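Local structure of ribonucleoside-diphosphate reductase, alpha chain (Actinobacillus ureae ATCC 25976, 6DQX) at residues L298-W303 and N373-K378; W195-T200 and W233-Q238; D260-K265 and R407-M412. The protein probably reduces ribonucleoside diphosphates to deoxyribonucleotides, as the catalytic alpha subunit of a class Id ribonucleotide reductase. All blocks are in the same frame, centred on the assembly; numbering follows the deposited sequence.

From the N terminus, interaction 2 comes first. It brings 195-200, the loop after helix 192-195, against helix 227-243, with strand 209-213 in the loop it closes. Interaction 3 opens next, at the short helix 260-264, and closes only at 407-412, 142 residues on. Interaction 1 opens and closes within that span: helix 300-303, which follows strand 288-296, meets the long helix 367-395. Interactions 1 and 2 lie on opposite sides of the chain's centre, with their own centres 39 Å apart. Interactions 1 and 3 come within about 4 Å at their nearest atoms but do not touch. All three join parts of the barrel domain.

Interaction 1: L298-W303 and N373-K378; sequences LYFDEW and NNLIFK
Phe300 of the short helix 300-303 packs on Ile376 and Leu375 of the long helix 367-395, a helix-helix contact in the barrel domain. The main contact is a CH-pi interaction. Ile376 CG1 stands 3.5 Å from the centroid of the Phe300 ring and only 3° off the ring normal. It is therefore almost equally far from all six ring carbons, with Phe300 CG at 3.7 Å. The Phe300 side chain reaches the other helix with CG anti to its own N (chi1 177°). Ile376 CD1 follows on over the same ring, 4.0 Å from Phe300 CG. Leu375 comes in obliquely, and its CD2 lies 3.8 Å from Phe300 CE2. The ring is held from within its own helix too: Trp303 CH2 meets its edge in the ring plane. Phe300 and Ile376 are buried, while Leu375 lies at the exposed border. Helix 353-359 adds Tyr356 against Phe300 and Trp353 against Ile376. Tyr299 is the N-cap residue of the short helix. This is apolar packing of a short helix, which follows strand 288-296 after a brief turn, on one of the long helices around the ribonucleotide reductase barrel.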
loop_
_atom_site.group_PDB
_atom_site.type_symbol
_atom_site.label_atom_id
_atom_site.label_comp_id
_atom_site.label_asym_id
_atom_site.label_seq_id
_atom_site.Cartn_x
_atom_site.Cartn_y
_atom_site.Cartn_z
ATOM N N LEU A 298 -20.163 -15.389 35.144
ATOM C CA LEU A 298 -20.587 -16.622 35.827
ATOM C C LEU A 298 -20.406 -16.504 37.337
ATOM O O LEU A 298 -21.218 -17.039 38.122
ATOM C CB LEU A 298 -19.802 -17.828 35.304
ATOM C CG LEU A 298 -20.054 -19.188 35.981
ATOM C CD1 LEU A 298 -21.528 -19.530 35.917
ATOM C CD2 LEU A 298 -19.233 -20.271 35.291
ATOM N N TYR A 299 -19.346 -15.816 37.755
ATOM C CA TYR A 299 -19.026 -15.669 39.161
ATOM C C TYR A 299 -19.382 -14.320 39.755
ATOM O O TYR A 299 -18.826 -13.935 40.780
ATOM C CB TYR A 299 -17.533 -16.003 39.359
ATOM C CG TYR A 299 -17.185 -17.408 38.929
ATOM C CD1 TYR A 299 -17.868 -18.512 39.452
ATOM C CD2 TYR A 299 -16.180 -17.650 37.978
ATOM C CE1 TYR A 299 -17.564 -19.802 39.050
ATOM C CE2 TYR A 299 -15.877 -18.944 37.566
ATOM C CZ TYR A 299 -16.556 -20.015 38.110
ATOM O OH TYR A 299 -16.249 -21.299 37.713
ATOM N N PHE A 300 -20.315 -13.596 39.131
ATOM C CA PHE A 300 -20.707 -12.260 39.615
ATOM C C PHE A 300 -21.001 -12.240 41.112
ATOM O O PHE A 300 -20.506 -11.368 41.846
ATOM C CB PHE A 300 -21.916 -11.721 38.844
ATOM C CG PHE A 300 -22.404 -10.389 39.347
ATOM C CD1 PHE A 300 -21.672 -9.229 39.119
ATOM C CD2 PHE A 300 -23.582 -10.298 40.084
ATOM C CE1 PHE A 300 -22.102 -8.004 39.610
ATOM C CE2 PHE A 300 -24.014 -9.068 40.568
ATOM C CZ PHE A 300 -23.284 -7.924 40.331
ATOM N N ASP A 301 -21.776 -13.213 41.562
ATOM C CA ASP A 301 -22.184 -13.253 42.978
ATOM C C ASP A 301 -21.018 -13.538 43.931
ATOM O O ASP A 301 -21.120 -13.229 45.128
ATOM C CB ASP A 301 -23.368 -14.198 43.158
ATOM C CG ASP A 301 -24.636 -13.606 42.591
ATOM O OD1 ASP A 301 -24.835 -12.412 42.845
ATOM O OD2 ASP A 301 -25.413 -14.291 41.890
ATOM N N GLU A 302 -19.919 -14.105 43.406
ATOM C CA GLU A 302 -18.667 -14.195 44.137
ATOM C C GLU A 302 -17.869 -12.913 44.185
ATOM O O GLU A 302 -17.362 -12.570 45.250
ATOM C CB GLU A 302 -17.743 -15.301 43.603
ATOM C CG GLU A 302 -18.339 -16.686 43.675
ATOM C CD GLU A 302 -17.382 -17.789 43.253
ATOM O OE1 GLU A 302 -16.152 -17.569 43.211
ATOM O OE2 GLU A 302 -17.879 -18.908 42.984
ATOM N N TRP A 303 -17.680 -12.233 43.049
ATOM C CA TRP A 303 -16.756 -11.086 43.013
ATOM C C TRP A 303 -17.391 -9.702 43.103
ATOM O O TRP A 303 -16.651 -8.738 43.250
ATOM C CB TRP A 303 -15.770 -11.142 41.809
ATOM C CG TRP A 303 -16.398 -11.261 40.454
ATOM C CD1 TRP A 303 -16.440 -12.376 39.690
ATOM C CD2 TRP A 303 -17.045 -10.226 39.682
ATOM N NE1 TRP A 303 -17.083 -12.125 38.508
ATOM C CE2 TRP A 303 -17.466 -10.813 38.477
ATOM C CE3 TRP A 303 -17.303 -8.867 39.895
ATOM C CZ2 TRP A 303 -18.126 -10.093 37.479
ATOM C CZ3 TRP A 303 -17.944 -8.147 38.896
ATOM C CH2 TRP A 303 -18.364 -8.773 37.711
ATOM N N ASN A 373 -29.202 -7.762 34.540
ATOM C CA ASN A 373 -28.443 -6.982 33.507
ATOM C C ASN A 373 -28.163 -5.594 34.093
ATOM O O ASN A 373 -27.030 -5.120 34.094
ATOM C CB ASN A 373 -29.284 -6.899 32.239
ATOM C CG ASN A 373 -28.507 -6.475 31.015
ATOM O OD1 ASN A 373 -27.358 -6.852 30.841
ATOM N ND2 ASN A 373 -29.144 -5.692 30.158
ATOM N N ASN A 374 -29.209 -4.954 34.638
ATOM C CA ASN A 374 -29.043 -3.663 35.251
ATOM C C ASN A 374 -28.057 -3.687 36.417
ATOM O O ASN A 374 -27.194 -2.807 36.529
ATOM C CB ASN A 374 -30.399 -3.116 35.736
ATOM C CG ASN A 374 -30.284 -1.720 36.280
ATOM O OD1 ASN A 374 -30.110 -0.771 35.513
ATOM N ND2 ASN A 374 -30.426 -1.567 37.606
ATOM N N LEU A 375 -28.205 -4.675 37.299
ATOM C CA LEU A 375 -27.376 -4.801 38.493
ATOM C C LEU A 375 -25.902 -4.981 38.128
ATOM O O LEU A 375 -25.035 -4.296 38.646
ATOM C CB LEU A 375 -27.832 -6.005 39.322
ATOM C CG LEU A 375 -26.965 -6.317 40.541
ATOM C CD1 LEU A 375 -26.932 -5.136 41.516
ATOM C CD2 LEU A 375 -27.470 -7.579 41.188
ATOM N N ILE A 376 -25.647 -5.929 37.253
ATOM C CA ILE A 376 -24.265 -6.256 36.877
ATOM C C ILE A 376 -23.549 -5.074 36.242
ATOM O O ILE A 376 -22.431 -4.691 36.670
ATOM C CB ILE A 376 -24.238 -7.489 35.954
ATOM C CG1 ILE A 376 -24.537 -8.731 36.810
ATOM C CG2 ILE A 376 -22.891 -7.627 35.247
ATOM C CD1 ILE A 376 -24.674 -10.024 36.044
ATOM N N PHE A 377 -24.193 -4.473 35.253
ATOM C CA PHE A 377 -23.524 -3.395 34.503
ATOM C C PHE A 377 -23.438 -2.090 35.278
ATOM O O PHE A 377 -22.463 -1.383 35.158
ATOM C CB PHE A 377 -24.108 -3.300 33.121
ATOM C CG PHE A 377 -23.705 -4.467 32.282
ATOM C CD1 PHE A 377 -22.451 -4.490 31.661
ATOM C CD2 PHE A 377 -24.508 -5.564 32.176
ATOM C CE1 PHE A 377 -22.077 -5.588 30.925
ATOM C CE2 PHE A 377 -24.129 -6.672 31.475
ATOM C CZ PHE A 377 -22.906 -6.669 30.816
ATOM N N LYS A 378 -24.410 -1.835 36.162
ATOM C CA LYS A 378 -24.301 -0.724 37.089
ATOM C C LYS A 378 -23.113 -0.890 38.030
ATOM O O LYS A 378 -22.370 0.079 38.313
ATOM C CB LYS A 378 -25.622 -0.530 37.872
ATOM C CG LYS A 378 -25.619 0.703 38.795
ATOM C CD LYS A 378 -27.007 0.904 39.430
ATOM C CE LYS A 378 -27.096 2.235 40.166
ATOM N NZ LYS A 378 -26.477 2.150 41.516
#

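Interaction 2: W195-T200 and W233-Q238; sequences WLDIHT and WAKLLQ. With EDO (1,2-ethanediol), chain I.
Lys235 leaves helix 227-243 with CG anti to its backbone N (chi1 -174°) and stays extended to its tip, which carries NZ across to Asp197. The Asp197 carboxylate is swung to meet it by a chi1 of -69°, with CG beside the backbone N. The two side chains cross at about a right angle. Lys235 NZ and Asp197 OD1 are 3.4 Å apart, a salt bridge whose hydrogen bond is weak. Lys235 NZ is farther from the second carboxylate oxygen, at 4.0 Å from Asp197 OD2. That oxygen has a different partner: a bound 1,2-ethanediol, probably from the crystallisation liquor, gives a hydrogen bond from O1 to Asp197 OD2 of 2.7 Å.

Apolar contacts accompany the ion pair. The methylenes of Lys235 run obliquely over Leu196, with Lys235 CD 4.2 Å from Leu196 CD1 and Lys235 CE 4.2 Å from Leu196 CB. Leu196 also packs on the helix itself, its CD2 lying 4.2 Å from Leu236 CG. Both leucines are buried. Tyr210 of strand 209-213 and Leu232 also touch Leu196, while Pro246 touches Leu236.

The loop holds its own shape through two consecutive turns, type I from Trp195 to Ile198 and type II from Asp197 to Thr200. Asp197 O accepts from both Thr200 N and Thr200 OG1. The hydroxyl bond is 2.7 Å from Thr200 OG1 to Asp197 O and meets a lone pair in the carbonyl plane. The chemistry thus pairs apolar packing of Leu196, on the Lys235 chain and on Leu236, with a long, weak ion pair at the partly exposed border.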
loop_
_atom_site.group_PDB
_atom_site.type_symbol
_atom_site.label_atom_id
_atom_site.label_comp_id
_atom_site.label_asym_id
_atom_site.label_seq_id
_atom_site.Cartn_x
_atom_site.Cartn_y
_atom_site.Cartn_z
ATOM N N TRP A 195 -19.403 0.816 -2.292
ATOM C CA TRP A 195 -19.109 0.056 -1.065
ATOM C C TRP A 195 -20.115 -1.079 -0.827
ATOM O O TRP A 195 -19.733 -2.149 -0.388
ATOM C CB TRP A 195 -19.090 0.989 0.141
ATOM C CG TRP A 195 -17.873 1.848 0.223
ATOM C CD1 TRP A 195 -17.597 2.962 -0.523
ATOM C CD2 TRP A 195 -16.764 1.675 1.105
ATOM N NE1 TRP A 195 -16.393 3.506 -0.143
ATOM C CE2 TRP A 195 -15.853 2.735 0.851
ATOM C CE3 TRP A 195 -16.445 0.731 2.090
ATOM C CZ2 TRP A 195 -14.643 2.869 1.540
ATOM C CZ3 TRP A 195 -15.238 0.875 2.789
ATOM C CH2 TRP A 195 -14.344 1.920 2.491
ATOM N N LEU A 196 -21.382 -0.856 -1.159
ATOM C CA LEU A 196 -22.425 -1.892 -0.989
ATOM C C LEU A 196 -22.263 -3.164 -1.842
ATOM O O LEU A 196 -22.950 -4.155 -1.578
ATOM C CB LEU A 196 -23.831 -1.294 -1.161
ATOM C CG LEU A 196 -24.343 -0.399 -0.030
ATOM C CD1 LEU A 196 -25.757 0.068 -0.318
ATOM C CD2 LEU A 196 -24.306 -1.105 1.322
ATOM N N ASP A 197 -21.355 -3.156 -2.830
ATOM C CA ASP A 197 -21.000 -4.364 -3.593
ATOM C C ASP A 197 -19.721 -5.052 -3.132
ATOM O O ASP A 197 -19.299 -6.023 -3.730
ATOM C CB ASP A 197 -20.949 -4.041 -5.105
ATOM C CG ASP A 197 -22.325 -3.751 -5.678
ATOM O OD1 ASP A 197 -23.334 -4.185 -5.098
ATOM O OD2 ASP A 197 -22.403 -3.062 -6.701
ATOM N N ILE A 198 -19.108 -4.579 -2.038
ATOM C CA ILE A 198 -17.989 -5.277 -1.430
ATOM C C ILE A 198 -18.374 -6.746 -1.155
ATOM O O ILE A 198 -19.487 -7.001 -0.745
ATOM C CB ILE A 198 -17.551 -4.558 -0.117
ATOM C CG1 ILE A 198 -16.722 -3.318 -0.477
ATOM C CG2 ILE A 198 -16.771 -5.492 0.789
ATOM C CD1 ILE A 198 -16.292 -2.443 0.689
ATOM N N HIS A 199 -17.455 -7.670 -1.421
ATOM C CA HIS A 199 -17.652 -9.142 -1.276
ATOM C C HIS A 199 -18.488 -9.848 -2.396
ATOM O O HIS A 199 -18.499 -11.083 -2.449
ATOM C CB HIS A 199 -18.183 -9.531 0.121
ATOM C CG HIS A 199 -17.217 -9.269 1.238
ATOM N ND1 HIS A 199 -17.409 -9.762 2.511
ATOM C CD2 HIS A 199 -16.038 -8.596 1.273
ATOM C CE1 HIS A 199 -16.410 -9.374 3.289
ATOM N NE2 HIS A 199 -15.568 -8.659 2.564
ATOM N N THR A 200 -19.154 -9.102 -3.278
ATOM C CA THR A 200 -19.895 -9.721 -4.410
ATOM C C THR A 200 -18.950 -10.328 -5.432
ATOM O O THR A 200 -17.767 -9.968 -5.493
ATOM C CB THR A 200 -20.795 -8.716 -5.163
ATOM O OG1 THR A 200 -19.995 -7.688 -5.772
ATOM C CG2 THR A 200 -21.818 -8.109 -4.244
ATOM N N TRP A 233 -31.543 1.735 1.688
ATOM C CA TRP A 233 -31.659 1.007 2.949
ATOM C C TRP A 233 -32.031 -0.431 2.660
ATOM O O TRP A 233 -31.439 -1.340 3.226
ATOM C CB TRP A 233 -32.683 1.678 3.852
ATOM C CG TRP A 233 -32.799 1.090 5.227
ATOM C CD1 TRP A 233 -33.891 0.476 5.766
ATOM C CD2 TRP A 233 -31.794 1.087 6.245
ATOM N NE1 TRP A 233 -33.625 0.078 7.061
ATOM C CE2 TRP A 233 -32.349 0.446 7.382
ATOM C CE3 TRP A 233 -30.481 1.568 6.316
ATOM C CZ2 TRP A 233 -31.627 0.259 8.565
ATOM C CZ3 TRP A 233 -29.759 1.373 7.500
ATOM C CH2 TRP A 233 -30.341 0.726 8.606
ATOM N N ALA A 234 -32.986 -0.634 1.748
ATOM C CA ALA A 234 -33.381 -1.992 1.337
ATOM C C ALA A 234 -32.208 -2.805 0.809
ATOM O O ALA A 234 -32.056 -3.966 1.158
ATOM C CB ALA A 234 -34.504 -1.942 0.300
ATOM N N LYS A 235 -31.370 -2.187 -0.020
ATOM C CA LYS A 235 -30.183 -2.853 -0.546
ATOM C C LYS A 235 -29.180 -3.214 0.571
ATOM O O LYS A 235 -28.627 -4.297 0.583
ATOM C CB LYS A 235 -29.515 -1.979 -1.625
ATOM C CG LYS A 235 -28.358 -2.673 -2.314
ATOM C CD LYS A 235 -27.719 -1.855 -3.430
ATOM C CE LYS A 235 -26.552 -2.648 -4.012
ATOM N NZ LYS A 235 -25.941 -2.018 -5.216
ATOM N N LEU A 236 -28.958 -2.300 1.511
ATOM C CA LEU A 236 -28.064 -2.573 2.644
ATOM C C LEU A 236 -28.544 -3.796 3.434
ATOM O O LEU A 236 -27.759 -4.707 3.720
ATOM C CB LEU A 236 -27.961 -1.332 3.542
ATOM C CG LEU A 236 -26.903 -1.372 4.650
ATOM C CD1 LEU A 236 -26.532 0.046 5.069
ATOM C CD2 LEU A 236 -27.378 -2.194 5.841
ATOM N N LEU A 237 -29.837 -3.825 3.760
ATOM C CA LEU A 237 -30.453 -4.985 4.454
ATOM C C LEU A 237 -30.316 -6.278 3.650
ATOM O O LEU A 237 -30.071 -7.338 4.224
ATOM C CB LEU A 237 -31.942 -4.747 4.767
ATOM C CG LEU A 237 -32.385 -3.570 5.643
ATOM C CD1 LEU A 237 -33.882 -3.673 5.899
ATOM C CD2 LEU A 237 -31.617 -3.489 6.946
ATOM N N GLN A 238 -30.477 -6.192 2.329
ATOM C CA GLN A 238 -30.267 -7.352 1.432
ATOM C C GLN A 238 -28.828 -7.858 1.529
ATOM O O GLN A 238 -28.595 -9.049 1.663
ATOM C CB GLN A 238 -30.594 -7.002 -0.025
ATOM C CG GLN A 238 -30.654 -8.195 -0.982
ATOM C CD GLN A 238 -30.654 -7.797 -2.467
ATOM O OE1 GLN A 238 -30.589 -6.612 -2.818
ATOM N NE2 GLN A 238 -30.726 -8.798 -3.347
HETATM C C1 EDO I . -20.079 -1.934 -8.476
HETATM O O1 EDO I . -20.769 -1.060 -7.573
HETATM C C2 EDO I . -20.306 -1.425 -9.887
HETATM O O2 EDO I . -19.474 -0.271 -10.051
#

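Interaction 3: D260-K265 and R407-M412; sequences DVYKDK and RNTTLM. With EDO (1,2-ethanediol), chain F.
The hydroxyls of Tyr262 and Thr409 form a hydrogen bond of 2.7 Å between Tyr262 OH and Thr409 OG1, though its detail is doubtful because the position of Tyr262 OH is less sure. Either could be the donor. Tyr262 projects from the short helix 260-264 toward the 407-412 loop, and its side chain crosses that of Thr409 at about a right angle. Thr409 OG1 reaches the phenol from the position between its own backbone N and carbonyl carbon (chi1 54°). The same turn of the side chain brings its methyl to the ring rim, with Thr409 CG2 4.0 Å from Tyr262 CE1. Thr410 adds a looser touch on the other ortho carbon of the phenol: its CG2 lies 4.4 Å from Tyr262 CE2. Both threonines approach the ring obliquely.

All three residues are buried. Phe339 of helix 334-343 and Pro281 also pack on Tyr262, and His343 of that helix packs on Thr409. The loop is further fixed by backbone hydrogen bonds of Thr409 with His343 and of Thr410 with Leu346.

At the first residue of 407-412, Arg407 NH2 gives a hydrogen bond of 3.0 Å to O2 of a 1,2-ethanediol, probably from the crystallisation liquor. The bond is fairly straight, at 161°, and the diol lies at the guanidinium edge. Arg407 NE makes a salt bridge with Asp317, which also binds the diol, as does Ser321. The Tyr262 contact itself is buried packing with one hydroxyl pair, joining a short helix to the loop between helices 367-395 and 418-423 of the ribonucleotide reductase barrel domain.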
loop_
_atom_site.group_PDB
_atom_site.type_symbol
_atom_site.label_atom_id
_atom_site.label_comp_id
_atom_site.label_asym_id
_atom_site.label_seq_id
_atom_site.Cartn_x
_atom_site.Cartn_y
_atom_site.Cartn_z
ATOM N N ASP A 260 -18.411 13.191 28.598
ATOM C CA ASP A 260 -18.396 14.656 28.533
ATOM C C ASP A 260 -17.093 15.238 27.976
ATOM O O ASP A 260 -17.129 16.217 27.202
ATOM C CB ASP A 260 -18.673 15.274 29.901
ATOM C CG ASP A 260 -20.123 15.104 30.362
ATOM O OD1 ASP A 260 -20.986 14.582 29.628
ATOM O OD2 ASP A 260 -20.376 15.465 31.525
ATOM N N VAL A 261 -15.956 14.660 28.360
ATOM C CA VAL A 261 -14.653 15.188 27.906
ATOM C C VAL A 261 -14.563 15.260 26.386
ATOM O O VAL A 261 -14.015 16.232 25.852
ATOM C CB VAL A 261 -13.448 14.413 28.479
ATOM C CG1 VAL A 261 -13.451 12.961 28.020
ATOM C CG2 VAL A 261 -12.132 15.095 28.107
ATOM N N TYR A 262 -15.116 14.268 25.674
ATOM C CA TYR A 262 -15.041 14.294 24.222
ATOM C C TYR A 262 -16.029 15.280 23.620
ATOM O O TYR A 262 -15.733 15.913 22.621
ATOM C CB TYR A 262 -15.244 12.901 23.637
ATOM C CG TYR A 262 -14.102 11.911 23.902
ATOM C CD1 TYR A 262 -12.806 12.338 24.224
ATOM C CD2 TYR A 262 -14.320 10.547 23.764
ATOM C CE1 TYR A 262 -11.771 11.429 24.424
ATOM C CE2 TYR A 262 -13.290 9.621 23.965
ATOM C CZ TYR A 262 -12.013 10.072 24.281
ATOM O OH TYR A 262 -10.973 9.191 24.428
ATOM N N LYS A 263 -17.185 15.438 24.253
ATOM C CA LYS A 263 -18.140 16.456 23.858
ATOM C C LYS A 263 -17.576 17.853 24.066
ATOM O O LYS A 263 -17.734 18.735 23.207
ATOM C CB LYS A 263 -19.448 16.294 24.647
ATOM C CG LYS A 263 -20.219 15.047 24.265
ATOM C CD LYS A 263 -21.485 14.923 25.086
ATOM C CE LYS A 263 -22.257 13.709 24.623
ATOM N NZ LYS A 263 -23.469 13.560 25.451
ATOM N N ASP A 264 -16.919 18.047 25.202
ATOM C CA ASP A 264 -16.352 19.344 25.600
ATOM C C ASP A 264 -15.280 19.832 24.619
ATOM O O ASP A 264 -15.053 21.049 24.482
ATOM C CB ASP A 264 -15.680 19.242 26.973
ATOM C CG ASP A 264 -16.678 19.066 28.141
ATOM O OD1 ASP A 264 -17.894 19.301 27.997
ATOM O OD2 ASP A 264 -16.207 18.668 29.226
ATOM N N LYS A 265 -14.586 18.878 24.005
ATOM C CA LYS A 265 -13.425 19.144 23.159
ATOM C C LYS A 265 -13.656 18.799 21.676
ATOM O O LYS A 265 -12.696 18.771 20.886
ATOM C CB LYS A 265 -12.230 18.394 23.768
ATOM C CG LYS A 265 -11.796 19.007 25.108
ATOM C CD LYS A 265 -10.751 18.214 25.859
ATOM C CE LYS A 265 -10.333 18.953 27.136
ATOM N NZ LYS A 265 -9.082 18.423 27.743
ATOM N N ARG A 407 -8.043 8.741 35.231
ATOM C CA ARG A 407 -6.854 8.357 34.470
ATOM C C ARG A 407 -7.154 8.005 32.992
ATOM O O ARG A 407 -6.257 8.115 32.133
ATOM C CB ARG A 407 -6.258 7.132 35.175
ATOM C CG ARG A 407 -4.991 6.520 34.603
ATOM C CD ARG A 407 -3.774 7.297 34.991
ATOM N NE ARG A 407 -2.554 6.543 34.705
ATOM C CZ ARG A 407 -1.373 7.094 34.470
ATOM N NH1 ARG A 407 -1.226 8.414 34.493
ATOM N NH2 ARG A 407 -0.329 6.322 34.199
ATOM N N ASN A 408 -8.372 7.524 32.732
ATOM C CA ASN A 408 -8.767 6.873 31.472
ATOM C C ASN A 408 -10.026 7.493 30.911
ATOM O O ASN A 408 -11.007 7.660 31.625
ATOM C CB ASN A 408 -9.036 5.420 31.757
ATOM C CG ASN A 408 -7.916 4.787 32.545
ATOM O OD1 ASN A 408 -8.035 4.588 33.765
ATOM N ND2 ASN A 408 -6.783 4.537 31.877
ATOM N N THR A 409 -10.014 7.846 29.621
ATOM C CA THR A 409 -11.153 8.562 29.044
ATOM C C THR A 409 -12.394 7.687 29.012
ATOM O O THR A 409 -13.520 8.168 29.273
ATOM C CB THR A 409 -10.876 9.101 27.627
ATOM O OG1 THR A 409 -10.435 8.030 26.795
ATOM C CG2 THR A 409 -9.858 10.219 27.663
ATOM N N THR A 410 -12.166 6.403 28.723
ATOM C CA THR A 410 -13.180 5.375 28.740
ATOM C C THR A 410 -12.665 4.174 29.525
ATOM O O THR A 410 -11.460 3.931 29.592
ATOM C CB THR A 410 -13.544 4.906 27.298
ATOM O OG1 THR A 410 -12.403 4.266 26.697
ATOM C CG2 THR A 410 -14.016 6.106 26.478
ATOM N N LEU A 411 -13.593 3.426 30.104
ATOM C CA LEU A 411 -13.320 2.255 30.909
ATOM C C LEU A 411 -13.898 0.939 30.368
ATOM O O LEU A 411 -13.274 -0.111 30.588
ATOM C CB LEU A 411 -13.859 2.462 32.331
ATOM C CG LEU A 411 -12.996 3.300 33.294
ATOM C CD1 LEU A 411 -11.581 2.714 33.396
ATOM C CD2 LEU A 411 -12.954 4.754 32.903
ATOM N N MET A 412 -15.040 0.972 29.691
ATOM C CA MET A 412 -15.768 -0.270 29.355
ATOM C C MET A 412 -16.208 -0.418 27.921
ATOM O O MET A 412 -16.675 0.529 27.309
ATOM C CB MET A 412 -17.007 -0.436 30.269
ATOM C CG MET A 412 -16.642 -0.744 31.711
ATOM S SD MET A 412 -18.086 -0.847 32.789
ATOM C CE MET A 412 -18.726 -2.373 32.097
HETATM C C1 EDO F . 1.742 2.580 35.764
HETATM O O1 EDO F . 2.156 1.980 34.528
HETATM C C2 EDO F . 0.240 2.804 35.810
HETATM O O2 EDO F . -0.229 3.395 34.603
#